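Local structure of uncharacterized protein (Exiguobacterium sibiricum, 3B77) at residues Asp113-Gln125 against Gln180-Asn192. The protein is of unknown function but carries a bacterial pleckstrin-homology domain joined to a helical region that probably serves in oligomerisation. Residues are numbered along the deposited sequence; the frame is centred on the assembly and turned at random.
Sequences DLYKALLAIAEKQ and QKDFGSFYEKYIN
Tyr-190 lays one face of its ring against Lys-116, whose CB stands 4.0 Å from the ring centroid in a CH-pi contact, while the ring's CE2 reaches Ala-120 CB at 3.7 Å. CG lies anti to the carbonyl carbon (chi1 -65°), which sets the ring there; the Lys-116 and Tyr-190 side chains cross at about a right angle. Replacing Tyr-190 by an alanine is likely to open a gap beside Ala-117 and Ala-120 and leave Lys-116 CB and CD without the ring they lie on. Ala-117 and Tyr-187 are each a knob in a hole of the other helix: the Ala-117 methyl sits among Phe-186, Tyr-187, Tyr-190 and Ile-191, and the Tyr-187 ring among Leu-114, Ala-117, Leu-118 and Ile-121. Ile-121 splits its branches, CD1 touching Tyr-187 CZ at 3.7 Å and CG2 lying over the centre of the Phe-183 ring, whose opposite face carries Gln-180 NE2. That amide donates to Asp-182 O (2.9 Å), and Asp-182 OD1 accepts from Gly-184 N in an Asx turn. A water links Gln-125 NE2 to Gln-180 O, while Gln-125 OE1 bonds Ile-73 N. Segment 113-125, consistent with the C-terminal helix of a PH domain, runs roughly antiparallel (146°) to helix 184-191, their axes approaching to 8.6 Å; Leu-114 and Tyr-187 pack on Phe-43 of strand 39-44, Tyr-187 OH bonds Tyr-68 OH, and Leu-118 and Ile-121 pack on Ile-73 of strand 73-79.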
ATOM      1  N   ASP A 113     -24.678  12.289 -56.733  1.00 66.99           N
ATOM      2  CA  ASP A 113     -23.272  11.881 -56.727  1.00 67.50           C
ATOM      3  C   ASP A 113     -22.502  12.506 -55.558  1.00 64.51           C
ATOM      4  O   ASP A 113     -21.594  11.896 -55.025  1.00 64.08           O
ATOM      5  CB  ASP A 113     -22.569  12.223 -58.055  1.00 69.33           C
ATOM      6  CG  ASP A 113     -23.077  11.392 -59.237  1.00 72.34           C
ATOM      7  OD1 ASP A 113     -23.775  10.353 -59.009  1.00 77.27           O
ATOM      8  OD2 ASP A 113     -22.743  11.788 -60.397  1.00 75.64           O
ATOM      9  N   LEU A 114     -22.844  13.734 -55.194  1.00 61.49           N
ATOM     10  CA  LEU A 114     -22.222  14.377 -54.053  1.00 59.71           C
ATOM     11  C   LEU A 114     -22.625  13.654 -52.759  1.00 59.92           C
ATOM     12  O   LEU A 114     -21.799  13.393 -51.886  1.00 60.40           O
ATOM     13  CB  LEU A 114     -22.630  15.845 -53.982  1.00 59.27           C
ATOM     14  CG  LEU A 114     -21.995  16.707 -52.877  1.00 57.66           C
ATOM     15  CD1 LEU A 114     -20.491  16.754 -53.012  1.00 53.74           C
ATOM     16  CD2 LEU A 114     -22.573  18.098 -52.917  1.00 55.62           C
ATOM     17  N   TYR A 115     -23.904  13.334 -52.652  1.00 60.11           N
ATOM     18  CA  TYR A 115     -24.421  12.583 -51.530  1.00 60.05           C
ATOM     19  C   TYR A 115     -23.567  11.345 -51.323  1.00 59.85           C
ATOM     20  O   TYR A 115     -23.086  11.118 -50.220  1.00 60.31           O
ATOM     21  CB  TYR A 115     -25.874  12.189 -51.781  1.00 60.46           C
ATOM     22  CG  TYR A 115     -26.454  11.250 -50.762  1.00 61.22           C
ATOM     23  CD1 TYR A 115     -26.603  11.639 -49.440  1.00 62.17           C
ATOM     24  CD2 TYR A 115     -26.880   9.974 -51.124  1.00 62.63           C
ATOM     25  CE1 TYR A 115     -27.164  10.794 -48.504  1.00 63.30           C
ATOM     26  CE2 TYR A 115     -27.437   9.107 -50.189  1.00 63.13           C
ATOM     27  CZ  TYR A 115     -27.579   9.512 -48.875  1.00 63.41           C
ATOM     28  OH  TYR A 115     -28.126   8.651 -47.934  1.00 61.72           O
ATOM     29  N   LYS A 116     -23.340  10.577 -52.387  1.00 59.53           N
ATOM     30  CA  LYS A 116     -22.532   9.364 -52.281  1.00 60.47           C
ATOM     31  C   LYS A 116     -21.123   9.658 -51.822  1.00 58.39           C
ATOM     32  O   LYS A 116     -20.628   8.980 -50.945  1.00 59.12           O
ATOM     33  CB  LYS A 116     -22.490   8.596 -53.605  1.00 61.12           C
ATOM     34  CG  LYS A 116     -23.827   7.980 -54.079  1.00 63.13           C
ATOM     35  CD  LYS A 116     -23.570   7.145 -55.358  1.00 64.82           C
ATOM     36  CE  LYS A 116     -24.807   6.757 -56.137  1.00 66.28           C
ATOM     37  NZ  LYS A 116     -24.453   5.860 -57.326  1.00 67.18           N
ATOM     38  N   ALA A 117     -20.492  10.665 -52.416  1.00 58.17           N
ATOM     39  CA  ALA A 117     -19.098  11.059 -52.086  1.00 58.16           C
ATOM     40  C   ALA A 117     -18.928  11.409 -50.611  1.00 57.13           C
ATOM     41  O   ALA A 117     -18.055  10.863 -49.934  1.00 58.40           O
ATOM     42  CB  ALA A 117     -18.636  12.255 -52.961  1.00 56.57           C
ATOM     43  N   LEU A 118     -19.778  12.311 -50.125  1.00 56.12           N
ATOM     44  CA  LEU A 118     -19.745  12.750 -48.727  1.00 54.86           C
ATOM     45  C   LEU A 118     -19.968  11.590 -47.744  1.00 54.86           C
ATOM     46  O   LEU A 118     -19.286  11.480 -46.709  1.00 56.33           O
ATOM     47  CB  LEU A 118     -20.784  13.849 -48.507  1.00 54.50           C
ATOM     48  CG  LEU A 118     -20.469  15.177 -49.201  1.00 54.29           C
ATOM     49  CD1 LEU A 118     -21.551  16.228 -48.890  1.00 53.64           C
ATOM     50  CD2 LEU A 118     -19.059  15.657 -48.776  1.00 51.66           C
ATOM     51  N   LEU A 119     -20.897  10.710 -48.093  1.00 54.46           N
ATOM     52  CA  LEU A 119     -21.218   9.506 -47.315  1.00 53.73           C
ATOM     53  C   LEU A 119     -19.956   8.609 -47.182  1.00 53.91           C
ATOM     54  O   LEU A 119     -19.640   8.090 -46.118  1.00 55.42           O
ATOM     55  CB  LEU A 119     -22.346   8.780 -48.055  1.00 53.30           C
ATOM     56  CG  LEU A 119     -23.526   8.030 -47.452  1.00 53.66           C
ATOM     57  CD1 LEU A 119     -24.278   8.809 -46.376  1.00 53.26           C
ATOM     58  CD2 LEU A 119     -24.482   7.704 -48.629  1.00 53.24           C
ATOM     59  N   ALA A 120     -19.226   8.469 -48.275  1.00 54.47           N
ATOM     60  CA  ALA A 120     -18.011   7.684 -48.319  1.00 54.62           C
ATOM     61  C   ALA A 120     -16.905   8.347 -47.499  1.00 55.34           C
ATOM     62  O   ALA A 120     -16.166   7.672 -46.780  1.00 57.53           O
ATOM     63  CB  ALA A 120     -17.581   7.515 -49.763  1.00 53.54           C
ATOM     64  N   ILE A 121     -16.802   9.669 -47.591  1.00 55.46           N
ATOM     65  CA  ILE A 121     -15.807  10.423 -46.795  1.00 55.08           C
ATOM     66  C   ILE A 121     -16.104  10.263 -45.303  1.00 54.91           C
ATOM     67  O   ILE A 121     -15.221   9.922 -44.537  1.00 54.93           O
ATOM     68  CB  ILE A 121     -15.781  11.941 -47.178  1.00 54.39           C
ATOM     69  CG1 ILE A 121     -15.322  12.127 -48.630  1.00 54.12           C
ATOM     70  CG2 ILE A 121     -14.851  12.741 -46.241  1.00 54.48           C
ATOM     71  CD1 ILE A 121     -15.468  13.560 -49.121  1.00 53.62           C
ATOM     72  N   ALA A 122     -17.353  10.516 -44.897  1.00 55.33           N
ATOM     73  CA  ALA A 122     -17.743  10.368 -43.489  1.00 55.36           C
ATOM     74  C   ALA A 122     -17.335   8.995 -42.960  1.00 56.45           C
ATOM     75  O   ALA A 122     -16.841   8.868 -41.839  1.00 56.60           O
ATOM     76  CB  ALA A 122     -19.252  10.564 -43.320  1.00 53.58           C
ATOM     77  N   GLU A 123     -17.557   7.960 -43.757  1.00 58.19           N
ATOM     78  CA  GLU A 123     -17.250   6.623 -43.294  1.00 61.57           C
ATOM     79  C   GLU A 123     -15.746   6.403 -43.105  1.00 59.04           C
ATOM     80  O   GLU A 123     -15.311   5.848 -42.103  1.00 58.90           O
ATOM     81  CB  GLU A 123     -17.855   5.544 -44.210  1.00 64.81           C
ATOM     82  CG  GLU A 123     -17.419   4.134 -43.784  1.00 71.64           C
ATOM     83  CD  GLU A 123     -18.306   3.004 -44.284  1.00 77.21           C
ATOM     84  OE1 GLU A 123     -19.414   3.276 -44.821  1.00 83.49           O
ATOM     85  OE2 GLU A 123     -17.883   1.826 -44.115  1.00 84.16           O
ATOM     86  N   LYS A 124     -14.954   6.830 -44.067  1.00 58.48           N
ATOM     87  CA  LYS A 124     -13.500   6.656 -44.004  1.00 58.10           C
ATOM     88  C   LYS A 124     -12.952   7.348 -42.774  1.00 57.27           C
ATOM     89  O   LYS A 124     -12.063   6.805 -42.106  1.00 58.12           O
ATOM     90  CB  LYS A 124     -12.858   7.266 -45.240  1.00 59.03           C
ATOM     91  CG  LYS A 124     -11.360   7.096 -45.349  1.00 60.51           C
ATOM     92  CD  LYS A 124     -10.980   5.683 -45.688  1.00 62.77           C
ATOM     93  CE  LYS A 124      -9.507   5.592 -46.050  1.00 63.89           C
ATOM     94  NZ  LYS A 124      -9.070   4.188 -46.225  1.00 65.49           N
ATOM     95  N   GLN A 125     -13.490   8.534 -42.468  1.00 55.51           N
ATOM     96  CA  GLN A 125     -13.059   9.316 -41.313  1.00 53.74           C
ATOM     97  C   GLN A 125     -13.420   8.570 -40.071  1.00 54.66           C
ATOM     98  O   GLN A 125     -12.587   8.425 -39.191  1.00 56.55           O
ATOM     99  CB  GLN A 125     -13.660  10.743 -41.313  1.00 52.75           C
ATOM    100  CG  GLN A 125     -13.132  11.606 -42.458  1.00 52.50           C
ATOM    101  CD  GLN A 125     -13.556  13.066 -42.425  1.00 53.71           C
ATOM    102  OE1 GLN A 125     -14.763  13.424 -42.362  1.00 56.06           O
ATOM    103  NE2 GLN A 125     -12.552  13.937 -42.496  1.00 55.00           N
ATOM    104  N   GLN A 180      -6.407  11.448 -42.631  1.00 63.57           N
ATOM    105  CA  GLN A 180      -5.949  11.794 -43.971  1.00 63.18           C
ATOM    106  C   GLN A 180      -6.456  13.166 -44.435  1.00 63.24           C
ATOM    107  O   GLN A 180      -7.532  13.633 -44.048  1.00 62.74           O
ATOM    108  CB  GLN A 180      -6.239  10.676 -44.964  1.00 62.75           C
ATOM    109  CG  GLN A 180      -7.586  10.623 -45.612  1.00 63.76           C
ATOM    110  CD  GLN A 180      -7.740   9.363 -46.532  1.00 64.65           C
ATOM    111  OE1 GLN A 180      -7.416   8.224 -46.128  1.00 65.04           O
ATOM    112  NE2 GLN A 180      -8.237   9.573 -47.758  1.00 62.46           N
ATOM    113  N   LYS A 181      -5.642  13.827 -45.237  1.00 62.94           N
ATOM    114  CA  LYS A 181      -5.946  15.183 -45.679  1.00 64.43           C
ATOM    115  C   LYS A 181      -6.749  15.226 -46.972  1.00 63.22           C
ATOM    116  O   LYS A 181      -7.668  16.037 -47.116  1.00 62.01           O
ATOM    117  CB  LYS A 181      -4.630  15.974 -45.838  1.00 65.88           C
ATOM    118  CG  LYS A 181      -4.148  16.527 -44.513  1.00 68.94           C
ATOM    119  CD  LYS A 181      -2.675  16.871 -44.467  1.00 73.72           C
ATOM    120  CE  LYS A 181      -2.396  17.878 -43.301  1.00 77.65           C
ATOM    121  NZ  LYS A 181      -3.302  17.696 -42.086  1.00 81.19           N
ATOM    122  N   ASP A 182      -6.401  14.315 -47.874  1.00 61.59           N
ATOM    123  CA  ASP A 182      -6.898  14.299 -49.225  1.00 62.24           C
ATOM    124  C   ASP A 182      -7.951  13.199 -49.485  1.00 61.83           C
ATOM    125  O   ASP A 182      -7.736  12.018 -49.217  1.00 62.11           O
ATOM    126  CB  ASP A 182      -5.697  14.108 -50.157  1.00 63.30           C
ATOM    127  CG  ASP A 182      -5.969  14.526 -51.545  1.00 63.51           C
ATOM    128  OD1 ASP A 182      -7.111  14.422 -52.013  1.00 69.27           O
ATOM    129  OD2 ASP A 182      -5.016  14.960 -52.187  1.00 67.85           O
ATOM    130  N   PHE A 183      -9.069  13.623 -50.062  1.00 61.53           N
ATOM    131  CA  PHE A 183     -10.198  12.775 -50.360  1.00 59.92           C
ATOM    132  C   PHE A 183     -10.616  12.995 -51.803  1.00 60.61           C
ATOM    133  O   PHE A 183     -11.795  12.831 -52.156  1.00 60.90           O
ATOM    134  CB  PHE A 183     -11.350  13.125 -49.412  1.00 58.78           C
ATOM    135  CG  PHE A 183     -11.143  12.642 -47.992  1.00 57.76           C
ATOM    136  CD1 PHE A 183     -11.477  11.352 -47.634  1.00 55.57           C
ATOM    137  CD2 PHE A 183     -10.634  13.491 -47.015  1.00 57.71           C
ATOM    138  CE1 PHE A 183     -11.284  10.917 -46.362  1.00 56.27           C
ATOM    139  CE2 PHE A 183     -10.466  13.053 -45.719  1.00 56.86           C
ATOM    140  CZ  PHE A 183     -10.790  11.767 -45.398  1.00 56.55           C
ATOM    141  N   GLY A 184      -9.658  13.372 -52.644  1.00 60.30           N
ATOM    142  CA  GLY A 184      -9.946  13.570 -54.053  1.00 60.74           C
ATOM    143  C   GLY A 184     -10.486  12.308 -54.711  1.00 61.12           C
ATOM    144  O   GLY A 184     -11.462  12.357 -55.457  1.00 61.91           O
ATOM    145  N   SER A 185      -9.875  11.174 -54.400  1.00 61.40           N
ATOM    146  CA  SER A 185     -10.235   9.906 -55.015  1.00 61.82           C
ATOM    147  C   SER A 185     -11.670   9.541 -54.704  1.00 62.50           C
ATOM    148  O   SER A 185     -12.319   8.841 -55.474  1.00 63.24           O
ATOM    149  CB  SER A 185      -9.292   8.796 -54.571  1.00 61.37           C
ATOM    150  OG  SER A 185      -9.198   8.730 -53.163  1.00 63.56           O
ATOM    151  N   PHE A 186     -12.182  10.040 -53.592  1.00 63.03           N
ATOM    152  CA  PHE A 186     -13.574   9.804 -53.254  1.00 63.80           C
ATOM    153  C   PHE A 186     -14.547  10.583 -54.156  1.00 63.30           C
ATOM    154  O   PHE A 186     -15.596  10.070 -54.506  1.00 63.51           O
ATOM    155  CB  PHE A 186     -13.833  10.119 -51.782  1.00 64.78           C
ATOM    156  CG  PHE A 186     -13.179   9.160 -50.856  1.00 65.03           C
ATOM    157  CD1 PHE A 186     -11.834   9.234 -50.605  1.00 65.87           C
ATOM    158  CD2 PHE A 186     -13.902   8.167 -50.253  1.00 66.21           C
ATOM    159  CE1 PHE A 186     -11.238   8.334 -49.760  1.00 65.70           C
ATOM    160  CE2 PHE A 186     -13.296   7.275 -49.409  1.00 64.95           C
ATOM    161  CZ  PHE A 186     -11.974   7.356 -49.170  1.00 64.56           C
ATOM    162  N   TYR A 187     -14.216  11.819 -54.504  1.00 63.16           N
ATOM    163  CA  TYR A 187     -15.026  12.573 -55.454  1.00 62.61           C
ATOM    164  C   TYR A 187     -14.800  12.025 -56.858  1.00 65.30           C
ATOM    165  O   TYR A 187     -15.717  11.929 -57.653  1.00 65.94           O
ATOM    166  CB  TYR A 187     -14.666  14.044 -55.427  1.00 60.37           C
ATOM    167  CG  TYR A 187     -15.069  14.758 -54.169  1.00 58.21           C
ATOM    168  CD1 TYR A 187     -16.403  15.023 -53.914  1.00 57.96           C
ATOM    169  CD2 TYR A 187     -14.134  15.184 -53.250  1.00 56.14           C
ATOM    170  CE1 TYR A 187     -16.805  15.667 -52.772  1.00 57.17           C
ATOM    171  CE2 TYR A 187     -14.527  15.852 -52.095  1.00 55.66           C
ATOM    172  CZ  TYR A 187     -15.871  16.088 -51.856  1.00 56.58           C
ATOM    173  OH  TYR A 187     -16.316  16.732 -50.696  1.00 55.62           O
ATOM    174  N   GLU A 188     -13.563  11.666 -57.158  1.00 69.42           N
ATOM    175  CA  GLU A 188     -13.207  11.095 -58.454  1.00 72.60           C
ATOM    176  C   GLU A 188     -14.033   9.851 -58.730  1.00 72.45           C
ATOM    177  O   GLU A 188     -14.496   9.659 -59.838  1.00 73.32           O
ATOM    178  CB  GLU A 188     -11.714  10.748 -58.468  1.00 75.20           C
ATOM    179  CG  GLU A 188     -10.987  11.032 -59.777  1.00 81.21           C
ATOM    180  CD  GLU A 188      -9.527  11.499 -59.550  1.00 86.63           C
ATOM    181  OE1 GLU A 188      -8.923  11.203 -58.478  1.00 91.58           O
ATOM    182  OE2 GLU A 188      -8.997  12.192 -60.446  1.00 92.47           O
ATOM    183  N   LYS A 189     -14.229   9.024 -57.711  1.00 73.57           N
ATOM    184  CA  LYS A 189     -14.938   7.752 -57.848  1.00 74.65           C
ATOM    185  C   LYS A 189     -16.425   7.898 -58.152  1.00 75.71           C
ATOM    186  O   LYS A 189     -16.974   7.123 -58.937  1.00 74.81           O
ATOM    187  CB  LYS A 189     -14.765   6.953 -56.563  1.00 74.80           C
ATOM    188  CG  LYS A 189     -15.340   5.534 -56.537  1.00 75.25           C
ATOM    189  CD  LYS A 189     -15.195   5.007 -55.130  1.00 77.10           C
ATOM    190  CE  LYS A 189     -15.376   3.536 -55.006  1.00 78.70           C
ATOM    191  NZ  LYS A 189     -14.081   2.810 -55.042  1.00 80.24           N
ATOM    192  N   TYR A 190     -17.057   8.897 -57.541  1.00 77.71           N
ATOM    193  CA  TYR A 190     -18.502   9.093 -57.657  1.00 79.75           C
ATOM    194  C   TYR A 190     -18.959  10.221 -58.573  1.00 82.22           C
ATOM    195  O   TYR A 190     -20.104  10.208 -59.009  1.00 82.14           O
ATOM    196  CB  TYR A 190     -19.128   9.326 -56.281  1.00 79.56           C
ATOM    197  CG  TYR A 190     -19.022   8.145 -55.354  1.00 79.57           C
ATOM    198  CD1 TYR A 190     -19.771   6.985 -55.585  1.00 78.82           C
ATOM    199  CD2 TYR A 190     -18.188   8.182 -54.238  1.00 79.29           C
ATOM    200  CE1 TYR A 190     -19.681   5.897 -54.750  1.00 78.35           C
ATOM    201  CE2 TYR A 190     -18.091   7.100 -53.401  1.00 79.64           C
ATOM    202  CZ  TYR A 190     -18.852   5.955 -53.660  1.00 79.29           C
ATOM    203  OH  TYR A 190     -18.781   4.862 -52.833  1.00 79.81           O
ATOM    204  N   ILE A 191     -18.105  11.208 -58.838  1.00 85.51           N
ATOM    205  CA  ILE A 191     -18.479  12.316 -59.736  1.00 87.92           C
ATOM    206  C   ILE A 191     -18.242  12.021 -61.222  1.00 89.87           C
ATOM    207  O   ILE A 191     -18.861  12.662 -62.074  1.00 90.79           O
ATOM    208  CB  ILE A 191     -17.777  13.631 -59.372  1.00 87.78           C
ATOM    209  CG1 ILE A 191     -18.539  14.391 -58.283  1.00 86.83           C
ATOM    210  CG2 ILE A 191     -17.697  14.533 -60.583  1.00 89.44           C
ATOM    211  CD1 ILE A 191     -18.709  13.655 -57.023  1.00 83.46           C
ATOM    212  N   ASN A 192     -17.357  11.069 -61.527  1.00 93.17           N
ATOM    213  CA  ASN A 192     -17.141  10.581 -62.917  1.00 95.24           C
ATOM    214  C   ASN A 192     -18.135  11.100 -63.970  1.00 95.35           C
ATOM    215  O   ASN A 192     -19.198  10.504 -64.183  1.00 95.75           O
ATOM    216  CB  ASN A 192     -17.164   9.036 -62.942  1.00 95.89           C
ATOM    217  CG  ASN A 192     -15.808   8.415 -62.631  1.00 97.44           C
ATOM    218  OD1 ASN A 192     -14.770   9.103 -62.601  1.00 98.35           O
ATOM    219  ND2 ASN A 192     -15.804   7.096 -62.426  1.00 98.24           N
TER
HETATM  220  O   HOH W   1      -9.564  12.742 -42.029  1.00 55.03           O